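Local structure of DNA ligase (Archaeoglobus fulgidus, 3GDE) at residues F6-E11 / L153-L158; V292-V296 / Y344-E348; D351-R357 / K403-Y409. The protein seals nicks in double-stranded DNA during replication, recombination and repair, using ATP and passing through an AMP-lysine intermediate. All coordinates share one frame; numbering follows the deposited sequence.

Contact 1. Residues F6-E11 / L153-L158; sequences FAEFAE and LEARYL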
ATOM      1  N   PHE A   6      -2.344 -26.190  -5.200  1.00 26.64           N
ATOM      2  CA  PHE A   6      -3.040 -25.030  -4.648  1.00 25.93           C
ATOM      3  C   PHE A   6      -4.138 -25.503  -3.689  1.00 25.51           C
ATOM      4  O   PHE A   6      -4.403 -24.841  -2.680  1.00 25.83           O
ATOM      5  CB  PHE A   6      -3.602 -24.142  -5.769  1.00 25.85           C
ATOM      6  CG  PHE A   6      -4.104 -22.799  -5.296  1.00 25.19           C
ATOM      7  CD1 PHE A   6      -5.453 -22.602  -5.024  1.00 24.72           C
ATOM      8  CD2 PHE A   6      -3.221 -21.728  -5.124  1.00 25.55           C
ATOM      9  CE1 PHE A   6      -5.925 -21.358  -4.578  1.00 25.70           C
ATOM     10  CE2 PHE A   6      -3.673 -20.480  -4.694  1.00 24.71           C
ATOM     11  CZ  PHE A   6      -5.025 -20.290  -4.413  1.00 25.37           C
ATOM     12  N   ALA A   7      -4.745 -26.653  -3.994  1.00 24.74           N
ATOM     13  CA  ALA A   7      -5.750 -27.288  -3.121  1.00 25.02           C
ATOM     14  C   ALA A   7      -5.256 -27.625  -1.715  1.00 25.07           C
ATOM     15  O   ALA A   7      -6.043 -27.632  -0.784  1.00 24.97           O
ATOM     16  CB  ALA A   7      -6.327 -28.550  -3.766  1.00 25.11           C
ATOM     17  N   GLU A   8      -3.974 -27.945  -1.562  1.00 25.43           N
ATOM     18  CA  GLU A   8      -3.431 -28.179  -0.227  1.00 26.08           C
ATOM     19  C   GLU A   8      -3.411 -26.850   0.530  1.00 25.65           C
ATOM     20  O   GLU A   8      -3.834 -26.776   1.685  1.00 25.64           O
ATOM     21  CB  GLU A   8      -2.043 -28.821  -0.274  1.00 25.72           C
ATOM     22  CG  GLU A   8      -1.425 -28.987   1.117  1.00 26.87           C
ATOM     23  CD  GLU A   8      -0.019 -29.582   1.113  1.00 27.59           C
ATOM     24  OE1 GLU A   8       0.511 -29.814   2.222  1.00 30.12           O
ATOM     25  OE2 GLU A   8       0.554 -29.819   0.025  1.00 28.90           O
ATOM     26  N   PHE A   9      -2.930 -25.812  -0.147  1.00 25.24           N
ATOM     27  CA  PHE A   9      -2.955 -24.448   0.361  1.00 25.27           C
ATOM     28  C   PHE A   9      -4.384 -23.982   0.662  1.00 25.33           C
ATOM     29  O   PHE A   9      -4.646 -23.396   1.718  1.00 24.97           O
ATOM     30  CB  PHE A   9      -2.241 -23.520  -0.644  1.00 25.48           C
ATOM     31  CG  PHE A   9      -2.508 -22.054  -0.431  1.00 25.76           C
ATOM     32  CD1 PHE A   9      -1.903 -21.366   0.621  1.00 25.28           C
ATOM     33  CD2 PHE A   9      -3.357 -21.361  -1.291  1.00 26.05           C
ATOM     34  CE1 PHE A   9      -2.140 -20.014   0.815  1.00 25.30           C
ATOM     35  CE2 PHE A   9      -3.612 -20.002  -1.095  1.00 26.62           C
ATOM     36  CZ  PHE A   9      -2.997 -19.332  -0.038  1.00 25.83           C
ATOM     37  N   ALA A  10      -5.303 -24.262  -0.264  1.00 25.76           N
ATOM     38  CA  ALA A  10      -6.705 -23.848  -0.138  1.00 26.00           C
ATOM     39  C   ALA A  10      -7.385 -24.458   1.092  1.00 26.31           C
ATOM     40  O   ALA A  10      -8.059 -23.745   1.845  1.00 26.57           O
ATOM     41  CB  ALA A  10      -7.488 -24.173  -1.429  1.00 25.55           C
ATOM     42  N   GLU A  11      -7.193 -25.760   1.307  1.00 26.63           N
ATOM     43  CA  GLU A  11      -7.745 -26.450   2.482  1.00 27.40           C
ATOM     44  C   GLU A  11      -7.146 -25.926   3.764  1.00 26.72           C
ATOM     45  O   GLU A  11      -7.836 -25.828   4.775  1.00 26.53           O
ATOM     46  CB  GLU A  11      -7.463 -27.949   2.447  1.00 27.97           C
ATOM     47  CG  GLU A  11      -7.592 -28.575   1.086  1.00 32.38           C
ATOM     48  CD  GLU A  11      -8.952 -29.160   0.811  1.00 36.77           C
ATOM     49  OE1 GLU A  11      -9.251 -29.385  -0.384  1.00 39.33           O
ATOM     50  OE2 GLU A  11      -9.709 -29.406   1.778  1.00 38.40           O
ATOM     51  N   LEU A 153     -12.884 -25.485  -3.630  1.00 25.70           N
ATOM     52  CA  LEU A 153     -12.085 -24.722  -2.661  1.00 25.93           C
ATOM     53  C   LEU A 153     -10.899 -23.979  -3.278  1.00 25.85           C
ATOM     54  O   LEU A 153     -10.514 -22.903  -2.804  1.00 25.88           O
ATOM     55  CB  LEU A 153     -11.606 -25.638  -1.536  1.00 26.14           C
ATOM     56  CG  LEU A 153     -11.586 -25.088  -0.117  1.00 26.05           C
ATOM     57  CD1 LEU A 153     -12.829 -24.215   0.194  1.00 24.78           C
ATOM     58  CD2 LEU A 153     -11.487 -26.250   0.836  1.00 25.02           C
ATOM     59  N   GLU A 154     -10.313 -24.543  -4.332  1.00 25.52           N
ATOM     60  CA  GLU A 154      -9.283 -23.821  -5.085  1.00 25.66           C
ATOM     61  C   GLU A 154      -9.872 -22.594  -5.763  1.00 24.95           C
ATOM     62  O   GLU A 154      -9.257 -21.534  -5.769  1.00 24.80           O
ATOM     63  CB  GLU A 154      -8.626 -24.713  -6.142  1.00 25.35           C
ATOM     64  CG  GLU A 154      -7.503 -25.558  -5.621  1.00 26.33           C
ATOM     65  CD  GLU A 154      -6.991 -26.585  -6.641  1.00 27.03           C
ATOM     66  OE1 GLU A 154      -7.733 -26.943  -7.579  1.00 29.27           O
ATOM     67  OE2 GLU A 154      -5.839 -27.046  -6.497  1.00 28.95           O
ATOM     68  N   ALA A 155     -11.058 -22.754  -6.346  1.00 24.68           N
ATOM     69  CA  ALA A 155     -11.711 -21.674  -7.073  1.00 24.75           C
ATOM     70  C   ALA A 155     -12.046 -20.515  -6.135  1.00 24.62           C
ATOM     71  O   ALA A 155     -11.985 -19.345  -6.516  1.00 24.67           O
ATOM     72  CB  ALA A 155     -12.966 -22.186  -7.782  1.00 24.61           C
ATOM     73  N   ARG A 156     -12.400 -20.860  -4.905  1.00 24.85           N
ATOM     74  CA  ARG A 156     -12.662 -19.885  -3.855  1.00 24.99           C
ATOM     75  C   ARG A 156     -11.470 -18.978  -3.570  1.00 24.86           C
ATOM     76  O   ARG A 156     -11.599 -17.762  -3.656  1.00 25.17           O
ATOM     77  CB  ARG A 156     -13.092 -20.612  -2.592  1.00 24.67           C
ATOM     78  CG  ARG A 156     -13.294 -19.739  -1.372  1.00 25.44           C
ATOM     79  CD  ARG A 156     -14.311 -20.427  -0.514  1.00 27.34           C
ATOM     80  NE  ARG A 156     -13.913 -20.489   0.872  1.00 25.12           N
ATOM     81  CZ  ARG A 156     -14.445 -21.322   1.753  1.00 25.52           C
ATOM     82  NH1 ARG A 156     -15.398 -22.162   1.388  1.00 26.47           N
ATOM     83  NH2 ARG A 156     -14.020 -21.312   3.005  1.00 27.31           N
ATOM     84  N   TYR A 157     -10.316 -19.566  -3.237  1.00 24.99           N
ATOM     85  CA  TYR A 157      -9.116 -18.776  -2.901  1.00 24.82           C
ATOM     86  C   TYR A 157      -8.362 -18.211  -4.100  1.00 24.76           C
ATOM     87  O   TYR A 157      -7.638 -17.245  -3.962  1.00 24.77           O
ATOM     88  CB  TYR A 157      -8.201 -19.524  -1.931  1.00 24.65           C
ATOM     89  CG  TYR A 157      -8.887 -19.723  -0.605  1.00 24.87           C
ATOM     90  CD1 TYR A 157      -9.077 -18.650   0.263  1.00 24.22           C
ATOM     91  CD2 TYR A 157      -9.396 -20.975  -0.237  1.00 25.82           C
ATOM     92  CE1 TYR A 157      -9.734 -18.813   1.468  1.00 24.41           C
ATOM     93  CE2 TYR A 157     -10.062 -21.152   0.967  1.00 24.10           C
ATOM     94  CZ  TYR A 157     -10.224 -20.066   1.814  1.00 25.02           C
ATOM     95  OH  TYR A 157     -10.880 -20.214   3.010  1.00 25.67           O
ATOM     96  N   LEU A 158      -8.537 -18.805  -5.275  1.00 24.85           N
ATOM     97  CA  LEU A 158      -8.018 -18.212  -6.511  1.00 25.08           C
ATOM     98  C   LEU A 158      -8.715 -16.883  -6.749  1.00 24.49           C
ATOM     99  O   LEU A 158      -8.082 -15.877  -7.087  1.00 24.61           O
ATOM    100  CB  LEU A 158      -8.270 -19.137  -7.710  1.00 25.04           C
ATOM    101  CG  LEU A 158      -7.126 -19.823  -8.474  1.00 26.76           C
ATOM    102  CD1 LEU A 158      -5.769 -19.736  -7.792  1.00 25.84           C
ATOM    103  CD2 LEU A 158      -7.464 -21.284  -8.833  1.00 25.66           C
TER

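Contact 2. Residues V292-V296 / Y344-E348; sequences VKPGV and YHDGE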
ATOM      1  N   VAL A 292      22.934  14.290 -10.033  1.00 39.42           N
ATOM      2  CA  VAL A 292      23.327  13.464  -8.890  1.00 39.22           C
ATOM      3  C   VAL A 292      24.447  12.453  -9.171  1.00 39.14           C
ATOM      4  O   VAL A 292      24.567  11.903 -10.270  1.00 38.88           O
ATOM      5  CB  VAL A 292      22.105  12.853  -8.090  1.00 39.34           C
ATOM      6  CG1 VAL A 292      20.878  13.793  -8.101  1.00 38.23           C
ATOM      7  CG2 VAL A 292      21.730  11.484  -8.580  1.00 39.99           C
ATOM      8  N   LYS A 293      25.286  12.267  -8.161  1.00 39.09           N
ATOM      9  CA  LYS A 293      26.394  11.334  -8.190  1.00 39.66           C
ATOM     10  C   LYS A 293      25.864   9.890  -8.190  1.00 39.25           C
ATOM     11  O   LYS A 293      25.028   9.542  -7.356  1.00 39.52           O
ATOM     12  CB  LYS A 293      27.285  11.626  -6.980  1.00 40.14           C
ATOM     13  CG  LYS A 293      28.556  10.809  -6.843  1.00 42.64           C
ATOM     14  CD  LYS A 293      28.466   9.818  -5.665  1.00 45.52           C
ATOM     15  CE  LYS A 293      28.321  10.515  -4.298  1.00 47.62           C
ATOM     16  NZ  LYS A 293      29.512  11.327  -3.855  1.00 48.56           N
ATOM     17  N   PRO A 294      26.314   9.061  -9.157  1.00 38.66           N
ATOM     18  CA  PRO A 294      25.846   7.676  -9.298  1.00 37.88           C
ATOM     19  C   PRO A 294      26.198   6.818  -8.086  1.00 36.88           C
ATOM     20  O   PRO A 294      27.176   7.098  -7.401  1.00 37.12           O
ATOM     21  CB  PRO A 294      26.603   7.173 -10.530  1.00 37.95           C
ATOM     22  CG  PRO A 294      27.014   8.415 -11.267  1.00 38.44           C
ATOM     23  CD  PRO A 294      27.298   9.410 -10.200  1.00 38.68           C
ATOM     24  N   GLY A 295      25.398   5.790  -7.827  1.00 35.79           N
ATOM     25  CA  GLY A 295      25.650   4.865  -6.712  1.00 34.50           C
ATOM     26  C   GLY A 295      24.963   5.257  -5.415  1.00 33.37           C
ATOM     27  O   GLY A 295      25.475   4.978  -4.330  1.00 33.12           O
ATOM     28  N   VAL A 296      23.810   5.915  -5.526  1.00 32.48           N
ATOM     29  CA  VAL A 296      23.072   6.389  -4.351  1.00 31.94           C
ATOM     30  C   VAL A 296      21.602   5.963  -4.322  1.00 31.38           C
ATOM     31  O   VAL A 296      21.008   5.592  -5.349  1.00 31.17           O
ATOM     32  CB  VAL A 296      23.164   7.948  -4.145  1.00 31.80           C
ATOM     33  CG1 VAL A 296      24.606   8.406  -4.004  1.00 31.95           C
ATOM     34  CG2 VAL A 296      22.475   8.696  -5.270  1.00 31.58           C
ATOM     35  N   TYR A 344      21.815   5.028   0.822  1.00 33.97           N
ATOM     36  CA  TYR A 344      22.814   4.226   0.163  1.00 35.14           C
ATOM     37  C   TYR A 344      23.783   5.144  -0.549  1.00 35.61           C
ATOM     38  O   TYR A 344      23.385   6.031  -1.296  1.00 35.27           O
ATOM     39  CB  TYR A 344      22.141   3.291  -0.829  1.00 35.34           C
ATOM     40  CG  TYR A 344      23.043   2.241  -1.419  1.00 35.96           C
ATOM     41  CD1 TYR A 344      23.847   2.526  -2.528  1.00 35.76           C
ATOM     42  CD2 TYR A 344      23.085   0.948  -0.879  1.00 36.63           C
ATOM     43  CE1 TYR A 344      24.678   1.557  -3.082  1.00 36.53           C
ATOM     44  CE2 TYR A 344      23.909  -0.042  -1.438  1.00 36.69           C
ATOM     45  CZ  TYR A 344      24.700   0.277  -2.537  1.00 36.59           C
ATOM     46  OH  TYR A 344      25.522  -0.674  -3.089  1.00 36.71           O
ATOM     47  N   HIS A 345      25.061   4.926  -0.287  1.00 36.93           N
ATOM     48  CA  HIS A 345      26.133   5.672  -0.922  1.00 38.64           C
ATOM     49  C   HIS A 345      27.299   4.704  -1.037  1.00 39.25           C
ATOM     50  O   HIS A 345      28.108   4.564  -0.109  1.00 39.15           O
ATOM     51  CB  HIS A 345      26.489   6.902  -0.090  1.00 39.11           C
ATOM     52  CG  HIS A 345      27.704   7.629  -0.571  1.00 41.47           C
ATOM     53  ND1 HIS A 345      28.960   7.409  -0.046  1.00 42.90           N
ATOM     54  CD2 HIS A 345      27.857   8.571  -1.532  1.00 42.97           C
ATOM     55  CE1 HIS A 345      29.833   8.186  -0.661  1.00 44.62           C
ATOM     56  NE2 HIS A 345      29.189   8.902  -1.567  1.00 44.24           N
ATOM     57  N   ASP A 346      27.340   4.017  -2.178  1.00 40.20           N
ATOM     58  CA  ASP A 346      28.170   2.824  -2.385  1.00 41.33           C
ATOM     59  C   ASP A 346      28.218   1.919  -1.143  1.00 41.18           C
ATOM     60  O   ASP A 346      29.272   1.690  -0.535  1.00 41.20           O
ATOM     61  CB  ASP A 346      29.556   3.203  -2.921  1.00 41.83           C
ATOM     62  CG  ASP A 346      29.482   3.815  -4.313  1.00 44.02           C
ATOM     63  OD1 ASP A 346      28.943   3.142  -5.230  1.00 46.05           O
ATOM     64  OD2 ASP A 346      29.946   4.967  -4.489  1.00 45.57           O
ATOM     65  N   GLY A 347      27.039   1.412  -0.790  1.00 41.11           N
ATOM     66  CA  GLY A 347      26.834   0.654   0.433  1.00 40.62           C
ATOM     67  C   GLY A 347      25.820   1.356   1.319  1.00 40.27           C
ATOM     68  O   GLY A 347      25.664   2.581   1.257  1.00 39.66           O
ATOM     69  N   GLU A 348      25.127   0.567   2.138  1.00 40.30           N
ATOM     70  CA  GLU A 348      24.215   1.076   3.161  1.00 40.19           C
ATOM     71  C   GLU A 348      24.886   2.172   3.967  1.00 40.03           C
ATOM     72  O   GLU A 348      26.090   2.088   4.244  1.00 40.09           O
ATOM     73  CB  GLU A 348      23.837  -0.036   4.130  1.00 40.27           C
ATOM     74  CG  GLU A 348      22.819  -1.010   3.613  1.00 40.92           C
ATOM     75  CD  GLU A 348      22.296  -1.931   4.706  1.00 42.11           C
ATOM     76  OE1 GLU A 348      22.880  -1.979   5.808  1.00 43.01           O
ATOM     77  OE2 GLU A 348      21.290  -2.617   4.464  1.00 43.88           O
TER

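Contact 3. Residues D351-R357 / K403-Y409; sequences DLPLRER and KLPSSPY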
ATOM      1  N   ASP A 351      22.819   3.452   8.977  1.00 38.22           N
ATOM      2  CA  ASP A 351      23.273   3.312  10.369  1.00 38.86           C
ATOM      3  C   ASP A 351      24.022   4.534  10.907  1.00 39.06           C
ATOM      4  O   ASP A 351      24.203   4.654  12.120  1.00 39.27           O
ATOM      5  CB  ASP A 351      24.114   2.041  10.569  1.00 39.30           C
ATOM      6  CG  ASP A 351      23.289   0.757  10.475  1.00 39.68           C
ATOM      7  OD1 ASP A 351      22.044   0.809  10.539  1.00 40.10           O
ATOM      8  OD2 ASP A 351      23.900  -0.322  10.349  1.00 41.73           O
ATOM      9  N   LEU A 352      24.467   5.423  10.017  1.00 39.49           N
ATOM     10  CA  LEU A 352      24.926   6.761  10.418  1.00 40.05           C
ATOM     11  C   LEU A 352      23.694   7.397  11.095  1.00 40.57           C
ATOM     12  O   LEU A 352      22.574   7.161  10.651  1.00 40.91           O
ATOM     13  CB  LEU A 352      25.510   7.532   9.231  1.00 39.82           C
ATOM     14  CG  LEU A 352      26.571   6.770   8.410  1.00 39.85           C
ATOM     15  CD1 LEU A 352      27.135   7.619   7.253  1.00 40.48           C
ATOM     16  CD2 LEU A 352      27.720   6.215   9.262  1.00 40.17           C
ATOM     17  N   PRO A 353      23.872   8.295  12.076  1.00 41.09           N
ATOM     18  CA  PRO A 353      24.168   9.684  12.209  1.00 40.93           C
ATOM     19  C   PRO A 353      23.612  10.557  11.083  1.00 40.53           C
ATOM     20  O   PRO A 353      24.203  10.661  10.011  1.00 40.01           O
ATOM     21  CB  PRO A 353      25.662   9.667  12.494  1.00 40.97           C
ATOM     22  CG  PRO A 353      25.702   8.445  13.555  1.00 41.38           C
ATOM     23  CD  PRO A 353      24.324   7.665  13.325  1.00 41.62           C
ATOM     24  N   LEU A 354      22.437  11.131  11.352  1.00 40.39           N
ATOM     25  CA  LEU A 354      21.776  12.075  10.449  1.00 40.72           C
ATOM     26  C   LEU A 354      22.736  13.149   9.932  1.00 40.79           C
ATOM     27  O   LEU A 354      22.806  13.390   8.721  1.00 40.71           O
ATOM     28  CB  LEU A 354      20.556  12.711  11.132  1.00 40.68           C
ATOM     29  CG  LEU A 354      19.599  13.555  10.277  1.00 41.25           C
ATOM     30  CD1 LEU A 354      18.155  13.321  10.682  1.00 42.15           C
ATOM     31  CD2 LEU A 354      19.931  15.044  10.355  1.00 42.41           C
ATOM     32  N   ARG A 355      23.483  13.769  10.846  1.00 40.95           N
ATOM     33  CA  ARG A 355      24.471  14.796  10.487  1.00 41.72           C
ATOM     34  C   ARG A 355      25.543  14.276   9.521  1.00 41.28           C
ATOM     35  O   ARG A 355      26.002  15.020   8.643  1.00 41.30           O
ATOM     36  CB  ARG A 355      25.100  15.434  11.739  1.00 41.62           C
ATOM     37  CG  ARG A 355      25.828  14.464  12.659  1.00 43.11           C
ATOM     38  CD  ARG A 355      26.113  15.054  14.054  1.00 43.69           C
ATOM     39  NE  ARG A 355      25.723  14.109  15.108  1.00 47.19           N
ATOM     40  CZ  ARG A 355      26.366  12.975  15.396  1.00 49.32           C
ATOM     41  NH1 ARG A 355      27.456  12.614  14.717  1.00 50.32           N
ATOM     42  NH2 ARG A 355      25.914  12.189  16.367  1.00 50.05           N
ATOM     43  N   GLU A 356      25.916  13.001   9.676  1.00 40.89           N
ATOM     44  CA  GLU A 356      26.851  12.323   8.770  1.00 40.97           C
ATOM     45  C   GLU A 356      26.213  11.962   7.419  1.00 40.27           C
ATOM     46  O   GLU A 356      26.854  12.091   6.366  1.00 40.41           O
ATOM     47  CB  GLU A 356      27.430  11.069   9.430  1.00 40.98           C
ATOM     48  CG  GLU A 356      28.256  11.347  10.679  1.00 42.36           C
ATOM     49  CD  GLU A 356      29.081  10.149  11.137  1.00 42.80           C
ATOM     50  OE1 GLU A 356      29.185   9.948  12.373  1.00 45.23           O
ATOM     51  OE2 GLU A 356      29.631   9.419  10.268  1.00 44.63           O
ATOM     52  N   ARG A 357      24.958  11.508   7.446  1.00 39.32           N
ATOM     53  CA  ARG A 357      24.217  11.266   6.208  1.00 38.57           C
ATOM     54  C   ARG A 357      24.056  12.562   5.428  1.00 38.17           C
ATOM     55  O   ARG A 357      24.213  12.577   4.218  1.00 37.86           O
ATOM     56  CB  ARG A 357      22.846  10.636   6.474  1.00 38.39           C
ATOM     57  CG  ARG A 357      22.875   9.335   7.259  1.00 36.65           C
ATOM     58  CD  ARG A 357      21.582   8.562   7.078  1.00 33.96           C
ATOM     59  NE  ARG A 357      20.394   9.350   7.411  1.00 31.92           N
ATOM     60  CZ  ARG A 357      19.926   9.541   8.642  1.00 30.11           C
ATOM     61  NH1 ARG A 357      20.537   9.007   9.690  1.00 28.37           N
ATOM     62  NH2 ARG A 357      18.825  10.261   8.823  1.00 29.60           N
ATOM     63  N   LYS A 403      14.213  17.047  13.363  1.00 32.21           N
ATOM     64  CA  LYS A 403      14.873  15.740  13.433  1.00 32.31           C
ATOM     65  C   LYS A 403      16.076  15.719  14.378  1.00 32.77           C
ATOM     66  O   LYS A 403      16.811  16.695  14.466  1.00 33.32           O
ATOM     67  CB  LYS A 403      15.312  15.307  12.027  1.00 31.95           C
ATOM     68  CG  LYS A 403      14.220  15.382  10.965  1.00 30.36           C
ATOM     69  CD  LYS A 403      14.771  15.113   9.587  1.00 27.91           C
ATOM     70  CE  LYS A 403      13.641  14.869   8.591  1.00 29.08           C
ATOM     71  NZ  LYS A 403      14.173  14.636   7.224  1.00 28.60           N
ATOM     72  N   LEU A 404      16.275  14.596  15.067  1.00 33.37           N
ATOM     73  CA  LEU A 404      17.412  14.396  15.976  1.00 33.88           C
ATOM     74  C   LEU A 404      18.693  14.218  15.157  1.00 34.02           C
ATOM     75  O   LEU A 404      18.811  13.242  14.401  1.00 34.08           O
ATOM     76  CB  LEU A 404      17.199  13.136  16.813  1.00 33.77           C
ATOM     77  CG  LEU A 404      17.267  13.101  18.341  1.00 35.27           C
ATOM     78  CD1 LEU A 404      17.891  11.779  18.760  1.00 35.15           C
ATOM     79  CD2 LEU A 404      18.022  14.275  18.972  1.00 36.20           C
ATOM     80  N   PRO A 405      19.651  15.157  15.290  1.00 34.05           N
ATOM     81  CA  PRO A 405      20.885  15.122  14.484  1.00 34.19           C
ATOM     82  C   PRO A 405      21.729  13.855  14.658  1.00 34.07           C
ATOM     83  O   PRO A 405      22.545  13.547  13.795  1.00 33.97           O
ATOM     84  CB  PRO A 405      21.655  16.364  14.960  1.00 34.08           C
ATOM     85  CG  PRO A 405      20.602  17.260  15.525  1.00 34.16           C
ATOM     86  CD  PRO A 405      19.619  16.335  16.175  1.00 33.98           C
ATOM     87  N   SER A 406      21.515  13.120  15.745  1.00 34.13           N
ATOM     88  CA  SER A 406      22.255  11.884  15.989  1.00 34.35           C
ATOM     89  C   SER A 406      21.494  10.609  15.596  1.00 33.86           C
ATOM     90  O   SER A 406      22.061   9.514  15.620  1.00 33.70           O
ATOM     91  CB  SER A 406      22.691  11.802  17.453  1.00 34.31           C
ATOM     92  OG  SER A 406      21.576  11.541  18.275  1.00 36.30           O
ATOM     93  N   SER A 407      20.219  10.752  15.237  1.00 33.31           N
ATOM     94  CA  SER A 407      19.388   9.596  14.919  1.00 32.30           C
ATOM     95  C   SER A 407      19.882   8.909  13.647  1.00 31.57           C
ATOM     96  O   SER A 407      20.334   9.590  12.721  1.00 31.24           O
ATOM     97  CB  SER A 407      17.896   9.979  14.828  1.00 32.35           C
ATOM     98  OG  SER A 407      17.613  10.853  13.739  1.00 31.65           O
ATOM     99  N   PRO A 408      19.848   7.553  13.624  1.00 31.15           N
ATOM    100  CA  PRO A 408      20.050   6.778  12.391  1.00 30.87           C
ATOM    101  C   PRO A 408      18.758   6.725  11.581  1.00 30.35           C
ATOM    102  O   PRO A 408      17.710   7.137  12.066  1.00 31.05           O
ATOM    103  CB  PRO A 408      20.384   5.382  12.908  1.00 30.46           C
ATOM    104  CG  PRO A 408      19.604   5.278  14.175  1.00 30.87           C
ATOM    105  CD  PRO A 408      19.617   6.666  14.784  1.00 31.23           C
ATOM    106  N   TYR A 409      18.833   6.221  10.363  1.00 29.99           N
ATOM    107  CA  TYR A 409      17.653   6.081   9.531  1.00 29.51           C
ATOM    108  C   TYR A 409      17.056   4.695   9.751  1.00 29.68           C
ATOM    109  O   TYR A 409      17.741   3.677   9.545  1.00 29.56           O
ATOM    110  CB  TYR A 409      18.020   6.308   8.054  1.00 29.28           C
ATOM    111  CG  TYR A 409      16.829   6.377   7.114  1.00 28.26           C
ATOM    112  CD1 TYR A 409      16.345   7.603   6.665  1.00 27.14           C
ATOM    113  CD2 TYR A 409      16.193   5.215   6.676  1.00 25.80           C
ATOM    114  CE1 TYR A 409      15.257   7.669   5.786  1.00 27.66           C
ATOM    115  CE2 TYR A 409      15.114   5.270   5.814  1.00 27.50           C
ATOM    116  CZ  TYR A 409      14.649   6.498   5.368  1.00 27.86           C
ATOM    117  OH  TYR A 409      13.569   6.544   4.519  1.00 28.73           O
TER
HETATM  118  O   HOH W   1      19.626   1.721  10.721  1.00 27.90           O
HETATM  119  O   HOH W   2      17.355   9.881  11.201  1.00 26.02           O

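Contact 1. Residues F6-E11 / L153-L158
Glu154 OE2 is gripped by two backbone N-H groups, those of Ala7 and Leu115. Ala7 N lies 2.8 Å from Glu154 OE2, a weak hydrogen bond because its N-H...O angle is only 120°. The other oxygen, OE1, takes the N-H of Thr151, just ahead of helix 152-162. The buried carboxylate is thus held by backbone donors. Glu154 CG is anti to its own carbonyl carbon (chi1 -85°) and the chain is extended beyond it, which carries the acid across to the start of helix 6-16.

The Phe6 side chain runs alongside this acid, pointing the other way, with its ring set obliquely to the carboxylate. Glu154 CG meets the ring at its edge, in plane, 3.6 Å from Phe6 CD1. One face of the ring takes a CH-pi contact from Leu158, whose CD1 is 3.6 Å from the Phe6 ring centroid. Phe9 CD2 lies over the opposite face. The ring is therefore sandwiched, and Phe48 of helix 39-49 also touches it.

Further along, Ala10 CB rests on the carbonyl of Leu153, 3.6 Å from Leu153 O. The same methyl is 3.9 Å from Tyr157 CD2. Tyr157 CE2 comes to 3.4 Å from Ala10 O. The tyrosine hydroxyl finds its main partner in Glu17, on the chain just past helix 6-16. With alanine at the crossing, the axes of segments 6-11 and 153-158 approach to 8.7 Å at an angle of 77°.

This is packing of two helices in the helical N-terminal region, which corresponds to the DNA-binding domain of these ligases. The acid meets a first-turn N-H of helix 6-16, one that has no acceptor within its own helix. The three backbone donors and the nearby helix start would probably favour the charged carboxylate despite its burial.

Contact 2. Residues V292-V296 / Y344-E348
Gly295 and Asp346 make the tight side of this contact. Asp346 N donates to Gly295 O at 3.0 Å, with an almost straight N-H...O angle of 174°. The same carbonyl oxygen takes a CA-H...O contact from His345. It also lies at the edge of the Tyr344 ring, 3.5 Å from Tyr344 CD1. In the other direction, Val296 CA approaches Tyr344 O to 3.1 Å as a second CA-H...O contact. Val296 and His345 are an antiparallel non-hydrogen-bonded pair, and their side chains share one face of the sheet.

Gly295 has no room for a side chain. A beta carbon there would run into Asp346 OD1 across the contact. At its backbone angles (phi 92°) it would also press on the preceding carbonyl O. Gly347 N sits over one face of the Tyr344 ring. His345 N bonds to Gly347 O, which holds the turn after the short strand.

The looser side is made by Lys293, His345 and Asp346. Lys293 CE meets the imidazole at its edge, in plane, 3.3 Å from His345 NE2. The lysine bends at three successive bonds beyond CB to get there, and the two side chains cross at about a right angle. Val296 CG1 only brushes the same ring, 4.1 Å from His345 CD2. Asp346 is exposed, and its OD2 stays 6.4 Å from Lys293 NZ, so these opposite charges are not in contact.

Opposite Trp262, Gly295 and Val296 make a G1 beta bulge at the start of strand 296-306. The chain has just left helix 282-291, and Val292 O accepts from the Trp262 indole. Strand 256-262, which holds Trp262, and strand 344-345 both pair antiparallel with strand 296-306. Helix 354-364 backs the contact, with Leu360 against His345 and Ser363 and Ala364 against Lys293.

Contact 3. Residues D351-R357 / K403-Y409
A type I turn from Leu404 to Ser407 lies against the start of helix 354-364, where Pro353 is the N-cap residue. Leu354 N donates to Ser407 O at 2.9 Å, and Arg355 N to Pro405 O at 3.1 Å. Arg357 NH1 donates to Ser407 O at 3.1 Å, which thus accepts twice, and to Leu352 O at 2.9 Å. Arg357 CG lies anti to the carbonyl carbon (chi1 -56°) and the chain bends at chi3, which turns NH1 back to the two carbonyls. The guanidinium is sandwiched between Leu354 CA, toward the rim of one face, and Tyr409 CB, over the centre of the other. Its NE pairs with Asp341, and its NH2 donates to a water that also bonds Ser407 OG and Pro408 O. A leucine in place of Arg357 would probably leave Asp341 without its charged mate and the Leu352 and Ser407 carbonyls short of a donor. Leu354 CD1 packs 3.7 Å from Lys403 CB. Lys403 ends strand 399-403, which carries most of motif IV of the nucleotidyltransferase fold. Its ammonium forms a salt bridge with Glu250, a predicted ATP-binding residue, so the turn leads out of the probable nucleotide pocket.

How the contacts relate
From the N terminus, contact 1 comes first. It closes a long, strandless and largely helical excursion, joining helix 6-16 to helix 152-162 within the N-terminal region. The chain then enters the adenylation domain. Contact 2 closes a loop of 47 residues, tying the start of strand 296-306 to strand 344-345. After two intervening residues contact 3 opens, and it closes a similar loop between the start of helix 354-364 and the turn after strand 399-403. The three are in series; none nests or crosses. Contacts 2 and 3 have centres about 17 Å apart, while contact 1 lies about 44 and 47 Å from them, centre to centre.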